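Local coordinates for protein beta-agarase (Persicobacter, PDB 6AII) that probably hydrolyses the beta-1,4 linkages of agarose to give neoagarobiose, as a glycoside hydrolase family 16 beta-agarase, at residues 132-146 with 275-289. Residues are numbered along the deposited sequence; the frame is centred on the assembly and turned at random.
Sequences ANNVWMISDDDYEEI and GLTKPMKLIINIEAQ
Lys278 NZ meets Asp141 OD2 at 2.7 Å on the carboxylate's syn side, a salt bridge that ties the loop after strand 132-139 to the chain leading into strand 280-287. Asp141 OD1 accepts from Ser139 OG and, as an Asx turn, from Tyr143 N. Glu144 reaches across with an extended chain: its OE1 takes Thr277 N and Lys278 N from opposite faces of the carboxylate, while two waters donate to OE2. Farther along, Trp136 NE1 points almost straight at Asn285 OD1 (3.1 Å, 166°), in the indole plane. Asn285 ND2 donates to Glu287 OE1 and, from above the carbonyl plane, to Ile286 O. CG of Trp136 sits between its backbone N and carbonyl carbon (chi1 56°), which lays the indole over Ile283, whose CD1 makes a CH-pi contact 3.9 Å from the six-membered ring centroid. Beneath, backbone bond pairs join the antiparallel strands from Ala132–Glu287 to Ile138–Lys281. Trp136 and Asn134 touch Asp147 and Glu150 of strand 144-151, which carries the GH16 E-I-D-x-x-E signature, consistent with the catalytic cleft's floor. On the other face, Leu282 CD1 touches both Val135 CG1 and Met137 CG; Ile284 meets strand 312-325 in the second sheet of the jelly-roll sandwich. Met280 CE lies against Ile146 CD1 (3.8 Å). Polar groups thus fasten the turn end, Trp136–Asn285 adds a link along the strands, and the backbone N-H groups of Thr277 and Lys278, with the water-linked Lys278 ammonium, would favour anionic Glu144.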
loop_
_atom_site.group_PDB
_atom_site.type_symbol
_atom_site.label_atom_id
_atom_site.label_comp_id
_atom_site.label_asym_id
_atom_site.label_seq_id
_atom_site.Cartn_x
_atom_site.Cartn_y
_atom_site.Cartn_z
ATOM N N ALA A 132 -7.783 -0.533 -7.045
ATOM C CA ALA A 132 -6.933 -0.651 -5.849
ATOM C C ALA A 132 -5.796 0.357 -5.906
ATOM O O ALA A 132 -5.205 0.574 -6.959
ATOM C CB ALA A 132 -6.373 -2.027 -5.695
ATOM N N ASN A 133 -5.579 1.017 -4.746
ATOM C CA ASN A 133 -4.519 1.974 -4.533
ATOM C C ASN A 133 -3.687 1.406 -3.369
ATOM O O ASN A 133 -4.172 1.347 -2.254
ATOM C CB ASN A 133 -5.083 3.340 -4.170
ATOM C CG ASN A 133 -5.894 4.020 -5.240
ATOM O OD1 ASN A 133 -5.459 5.124 -5.641
ATOM N ND2 ASN A 133 -7.085 3.471 -5.601
ATOM N N ASN A 134 -2.443 0.971 -3.639
ATOM C CA ASN A 134 -1.707 0.138 -2.702
ATOM C C ASN A 134 -0.334 0.768 -2.351
ATOM O O ASN A 134 0.335 1.292 -3.205
ATOM C CB ASN A 134 -1.404 -1.220 -3.306
ATOM C CG ASN A 134 -2.633 -2.052 -3.609
ATOM O OD1 ASN A 134 -3.642 -2.015 -2.898
ATOM N ND2 ASN A 134 -2.493 -2.824 -4.687
ATOM N N VAL A 135 0.018 0.659 -1.096
ATOM C CA VAL A 135 1.332 1.013 -0.562
ATOM C C VAL A 135 1.758 -0.175 0.317
ATOM O O VAL A 135 1.092 -0.509 1.294
ATOM C CB VAL A 135 1.326 2.304 0.268
ATOM C CG1 VAL A 135 2.749 2.656 0.673
ATOM C CG2 VAL A 135 0.697 3.459 -0.463
ATOM N N TRP A 136 2.845 -0.848 -0.062
ATOM C CA TRP A 136 3.182 -2.073 0.630
ATOM C C TRP A 136 4.669 -2.361 0.472
ATOM O O TRP A 136 5.329 -1.689 -0.265
ATOM C CB TRP A 136 2.309 -3.243 0.193
ATOM C CG TRP A 136 2.306 -3.539 -1.276
ATOM C CD1 TRP A 136 1.790 -2.776 -2.291
ATOM C CD2 TRP A 136 2.832 -4.716 -1.896
ATOM N NE1 TRP A 136 1.926 -3.407 -3.502
ATOM C CE2 TRP A 136 2.575 -4.595 -3.273
ATOM C CE3 TRP A 136 3.504 -5.829 -1.377
ATOM C CZ2 TRP A 136 2.899 -5.608 -4.160
ATOM C CZ3 TRP A 136 3.830 -6.824 -2.266
ATOM C CH2 TRP A 136 3.599 -6.664 -3.640
ATOM N N MET A 137 5.135 -3.333 1.221
ATOM C CA MET A 137 6.561 -3.618 1.235
ATOM C C MET A 137 6.750 -5.137 1.167
ATOM O O MET A 137 5.968 -5.883 1.749
ATOM C CB MET A 137 7.166 -3.072 2.539
ATOM C CG MET A 137 6.852 -1.590 2.747
ATOM S SD MET A 137 7.960 -0.808 3.960
ATOM C CE MET A 137 7.447 -1.674 5.414
ATOM N N ILE A 138 7.823 -5.586 0.517
ATOM C CA ILE A 138 8.024 -7.058 0.452
ATOM C C ILE A 138 9.515 -7.370 0.344
ATOM O O ILE A 138 10.288 -6.583 -0.196
ATOM C CB ILE A 138 7.261 -7.718 -0.710
ATOM C CG1 ILE A 138 7.306 -9.249 -0.586
ATOM C CG2 ILE A 138 7.730 -7.260 -2.038
ATOM C CD1 ILE A 138 6.082 -9.916 -1.085
ATOM N N SER A 139 9.856 -8.474 1.004
ATOM C CA SER A 139 11.254 -8.979 0.953
ATOM C C SER A 139 11.600 -9.503 -0.445
ATOM O O SER A 139 10.748 -9.850 -1.257
ATOM C CB SER A 139 11.420 -10.017 2.045
ATOM O OG SER A 139 10.676 -11.190 1.740
ATOM N N ASP A 140 12.908 -9.529 -0.741
ATOM C CA ASP A 140 13.346 -9.914 -2.058
ATOM C C ASP A 140 12.929 -11.349 -2.409
ATOM O O ASP A 140 12.694 -11.628 -3.586
ATOM C CB ASP A 140 14.866 -9.865 -2.174
ATOM C CG ASP A 140 15.476 -8.488 -2.190
ATOM O OD1 ASP A 140 14.723 -7.477 -2.171
ATOM O OD2 ASP A 140 16.737 -8.424 -2.235
ATOM N N ASP A 141 12.773 -12.191 -1.418
ATOM C CA ASP A 141 12.388 -13.595 -1.652
ATOM C C ASP A 141 10.879 -13.790 -1.595
ATOM O O ASP A 141 10.426 -14.896 -1.741
ATOM C CB ASP A 141 13.106 -14.521 -0.691
ATOM C CG ASP A 141 12.725 -14.386 0.766
ATOM O OD1 ASP A 141 11.843 -13.552 1.077
ATOM O OD2 ASP A 141 13.300 -15.137 1.591
ATOM N N ASP A 142 10.117 -12.690 -1.432
ATOM C CA ASP A 142 8.664 -12.775 -1.427
ATOM C C ASP A 142 8.096 -13.518 -0.218
ATOM O O ASP A 142 6.900 -13.832 -0.208
ATOM C CB ASP A 142 8.080 -13.362 -2.708
ATOM C CG ASP A 142 8.296 -12.504 -3.929
ATOM O OD1 ASP A 142 8.331 -11.245 -3.803
ATOM O OD2 ASP A 142 8.443 -13.101 -5.010
ATOM N N TYR A 143 8.860 -13.740 0.826
ATOM C CA TYR A 143 8.398 -14.496 1.962
ATOM C C TYR A 143 7.777 -13.601 3.048
ATOM O O TYR A 143 7.025 -14.109 3.919
ATOM C CB TYR A 143 9.524 -15.313 2.594
ATOM C CG TYR A 143 9.599 -16.717 2.031
ATOM C CD1 TYR A 143 10.229 -16.976 0.825
ATOM C CD2 TYR A 143 8.917 -17.748 2.653
ATOM C CE1 TYR A 143 10.247 -18.257 0.292
ATOM C CE2 TYR A 143 8.912 -19.025 2.132
ATOM C CZ TYR A 143 9.581 -19.276 0.950
ATOM O OH TYR A 143 9.539 -20.553 0.464
ATOM N N GLU A 144 8.151 -12.309 3.096
ATOM C CA GLU A 144 7.718 -11.457 4.208
ATOM C C GLU A 144 7.265 -10.111 3.636
ATOM O O GLU A 144 7.942 -9.522 2.828
ATOM C CB GLU A 144 8.819 -11.223 5.239
ATOM C CG GLU A 144 9.240 -12.509 5.944
ATOM C CD GLU A 144 10.397 -12.412 6.906
ATOM O OE1 GLU A 144 10.757 -11.277 7.313
ATOM O OE2 GLU A 144 10.930 -13.520 7.275
ATOM N N GLU A 145 6.090 -9.669 4.033
ATOM C CA GLU A 145 5.427 -8.486 3.419
ATOM C C GLU A 145 4.737 -7.666 4.523
ATOM O O GLU A 145 4.126 -8.228 5.425
ATOM C CB GLU A 145 4.422 -9.014 2.400
ATOM C CG GLU A 145 3.415 -7.978 1.870
ATOM C CD GLU A 145 2.402 -8.507 0.886
ATOM O OE1 GLU A 145 2.763 -9.504 0.234
ATOM O OE2 GLU A 145 1.273 -7.891 0.746
ATOM N N ILE A 146 4.728 -6.337 4.366
ATOM C CA ILE A 146 3.935 -5.475 5.223
ATOM C C ILE A 146 3.038 -4.598 4.350
ATOM O O ILE A 146 3.519 -3.973 3.453
ATOM C CB ILE A 146 4.877 -4.627 6.112
ATOM C CG1 ILE A 146 5.651 -5.518 7.076
ATOM C CG2 ILE A 146 4.076 -3.532 6.849
ATOM C CD1 ILE A 146 6.840 -4.819 7.737
ATOM N N GLY A 275 10.358 -13.928 13.440
ATOM C CA GLY A 275 9.422 -12.816 13.159
ATOM C C GLY A 275 9.772 -12.125 11.847
ATOM O O GLY A 275 10.371 -12.705 10.957
ATOM N N LEU A 276 9.326 -10.871 11.691
ATOM C CA LEU A 276 9.519 -10.147 10.428
ATOM C C LEU A 276 10.909 -9.502 10.434
ATOM O O LEU A 276 11.082 -8.514 11.136
ATOM C CB LEU A 276 8.464 -9.040 10.337
ATOM C CG LEU A 276 7.050 -9.509 10.034
ATOM C CD1 LEU A 276 6.056 -8.344 10.159
ATOM C CD2 LEU A 276 6.988 -10.092 8.669
ATOM N N THR A 277 11.853 -10.005 9.651
ATOM C CA THR A 277 13.214 -9.494 9.701
ATOM C C THR A 277 13.771 -9.121 8.351
ATOM O O THR A 277 14.820 -8.463 8.310
ATOM C CB THR A 277 14.206 -10.511 10.310
ATOM O OG1 THR A 277 14.310 -11.659 9.482
ATOM C CG2 THR A 277 13.811 -10.939 11.699
ATOM N N LYS A 278 13.230 -9.620 7.242
ATOM C CA LYS A 278 13.957 -9.539 5.996
ATOM C C LYS A 278 13.852 -8.131 5.396
ATOM O O LYS A 278 12.741 -7.552 5.393
ATOM C CB LYS A 278 13.410 -10.554 5.014
ATOM C CG LYS A 278 13.707 -11.988 5.426
ATOM C CD LYS A 278 13.131 -13.034 4.511
ATOM C CE LYS A 278 13.645 -14.392 4.959
ATOM N NZ LYS A 278 12.928 -15.435 4.216
ATOM N N PRO A 279 14.910 -7.591 4.848
ATOM C CA PRO A 279 14.829 -6.234 4.224
ATOM C C PRO A 279 13.757 -6.218 3.144
ATOM O O PRO A 279 13.626 -7.181 2.408
ATOM C CB PRO A 279 16.206 -5.980 3.616
ATOM C CG PRO A 279 17.106 -6.741 4.589
ATOM C CD PRO A 279 16.336 -8.018 4.860
ATOM N N MET A 280 13.051 -5.077 3.052
ATOM C CA MET A 280 11.955 -4.972 2.129
ATOM C C MET A 280 12.096 -3.770 1.198
ATOM O O MET A 280 12.542 -2.674 1.612
ATOM C CB MET A 280 10.637 -4.866 2.878
ATOM C CG MET A 280 10.373 -6.043 3.756
ATOM S SD MET A 280 8.695 -5.938 4.484
ATOM C CE MET A 280 8.791 -7.331 5.596
ATOM N N LYS A 281 11.610 -3.964 -0.043
ATOM C CA LYS A 281 11.448 -2.844 -0.996
ATOM C C LYS A 281 10.036 -2.269 -0.774
ATOM O O LYS A 281 9.160 -3.036 -0.360
ATOM C CB LYS A 281 11.580 -3.268 -2.450
ATOM C CG LYS A 281 13.013 -3.673 -2.823
ATOM C CD LYS A 281 13.141 -4.106 -4.248
ATOM C CE LYS A 281 14.586 -4.460 -4.568
ATOM N NZ LYS A 281 14.689 -4.752 -6.019
ATOM N N LEU A 282 9.884 -0.980 -1.069
ATOM C CA LEU A 282 8.576 -0.324 -1.033
ATOM C C LEU A 282 7.987 -0.403 -2.444
ATOM O O LEU A 282 8.640 -0.105 -3.455
ATOM C CB LEU A 282 8.776 1.117 -0.554
ATOM C CG LEU A 282 7.520 1.993 -0.544
ATOM C CD1 LEU A 282 6.540 1.506 0.491
ATOM C CD2 LEU A 282 7.929 3.434 -0.269
ATOM N N ILE A 283 6.682 -0.738 -2.511
ATOM C CA ILE A 283 5.955 -0.808 -3.723
ATOM C C ILE A 283 4.744 0.131 -3.587
ATOM O O ILE A 283 4.033 0.071 -2.569
ATOM C CB ILE A 283 5.525 -2.279 -4.005
ATOM C CG1 ILE A 283 6.762 -3.199 -4.001
ATOM C CG2 ILE A 283 4.722 -2.381 -5.297
ATOM C CD1 ILE A 283 6.533 -4.621 -4.429
ATOM N N ILE A 284 4.529 0.955 -4.595
ATOM C CA ILE A 284 3.298 1.777 -4.680
ATOM C C ILE A 284 2.689 1.515 -6.058
ATOM O O ILE A 284 3.349 1.636 -7.074
ATOM C CB ILE A 284 3.565 3.264 -4.495
ATOM C CG1 ILE A 284 4.363 3.490 -3.211
ATOM C CG2 ILE A 284 2.220 3.986 -4.506
ATOM C CD1 ILE A 284 4.461 4.948 -2.828
ATOM N N ASN A 285 1.441 1.079 -6.066
ATOM C CA ASN A 285 0.872 0.722 -7.344
ATOM C C ASN A 285 -0.651 0.826 -7.314
ATOM O O ASN A 285 -1.297 0.916 -6.245
ATOM C CB ASN A 285 1.241 -0.706 -7.786
ATOM C CG ASN A 285 0.415 -1.776 -7.092
ATOM O OD1 ASN A 285 0.647 -2.097 -5.945
ATOM N ND2 ASN A 285 -0.569 -2.354 -7.755
ATOM N N ILE A 286 -1.214 0.753 -8.524
ATOM C CA ILE A 286 -2.640 0.613 -8.689
ATOM C C ILE A 286 -2.898 -0.680 -9.478
ATOM O O ILE A 286 -2.011 -1.158 -10.184
ATOM C CB ILE A 286 -3.299 1.812 -9.385
ATOM C CG1 ILE A 286 -2.841 1.977 -10.838
ATOM C CG2 ILE A 286 -3.068 3.083 -8.524
ATOM C CD1 ILE A 286 -3.427 3.176 -11.598
ATOM N N GLU A 287 -4.025 -1.302 -9.222
ATOM C CA GLU A 287 -4.343 -2.522 -9.936
ATOM C C GLU A 287 -5.843 -2.751 -9.948
ATOM O O GLU A 287 -6.587 -2.265 -9.107
ATOM C CB GLU A 287 -3.617 -3.697 -9.303
ATOM C CG GLU A 287 -3.823 -3.933 -7.894
ATOM C CD GLU A 287 -2.869 -4.995 -7.253
ATOM O OE1 GLU A 287 -1.661 -5.105 -7.534
ATOM O OE2 GLU A 287 -3.435 -5.817 -6.543
ATOM N N ALA A 288 -6.226 -3.597 -10.892
ATOM C CA ALA A 288 -7.610 -4.105 -11.021
ATOM C C ALA A 288 -7.515 -5.594 -10.763
ATOM O O ALA A 288 -7.102 -6.314 -11.686
ATOM C CB ALA A 288 -8.191 -3.779 -12.345
ATOM N N GLN A 289 -7.817 -6.055 -9.575
ATOM C CA GLN A 289 -7.652 -7.465 -9.264
ATOM C C GLN A 289 -8.819 -8.256 -9.883
ATOM O O GLN A 289 -9.922 -7.733 -10.084
ATOM C CB GLN A 289 -7.610 -7.680 -7.746
ATOM C CG GLN A 289 -6.479 -6.860 -7.123
ATOM C CD GLN A 289 -6.785 -6.272 -5.757
ATOM O OE1 GLN A 289 -7.865 -6.453 -5.192
ATOM N NE2 GLN A 289 -5.833 -5.524 -5.247
HETATM O O HOH W 1 -5.171 -4.370 -2.847
HETATM O O HOH W 2 15.136 -9.021 1.297
HETATM O O HOH W 3 12.368 -13.555 9.411
HETATM O O HOH W 4 10.637 -15.785 5.999
#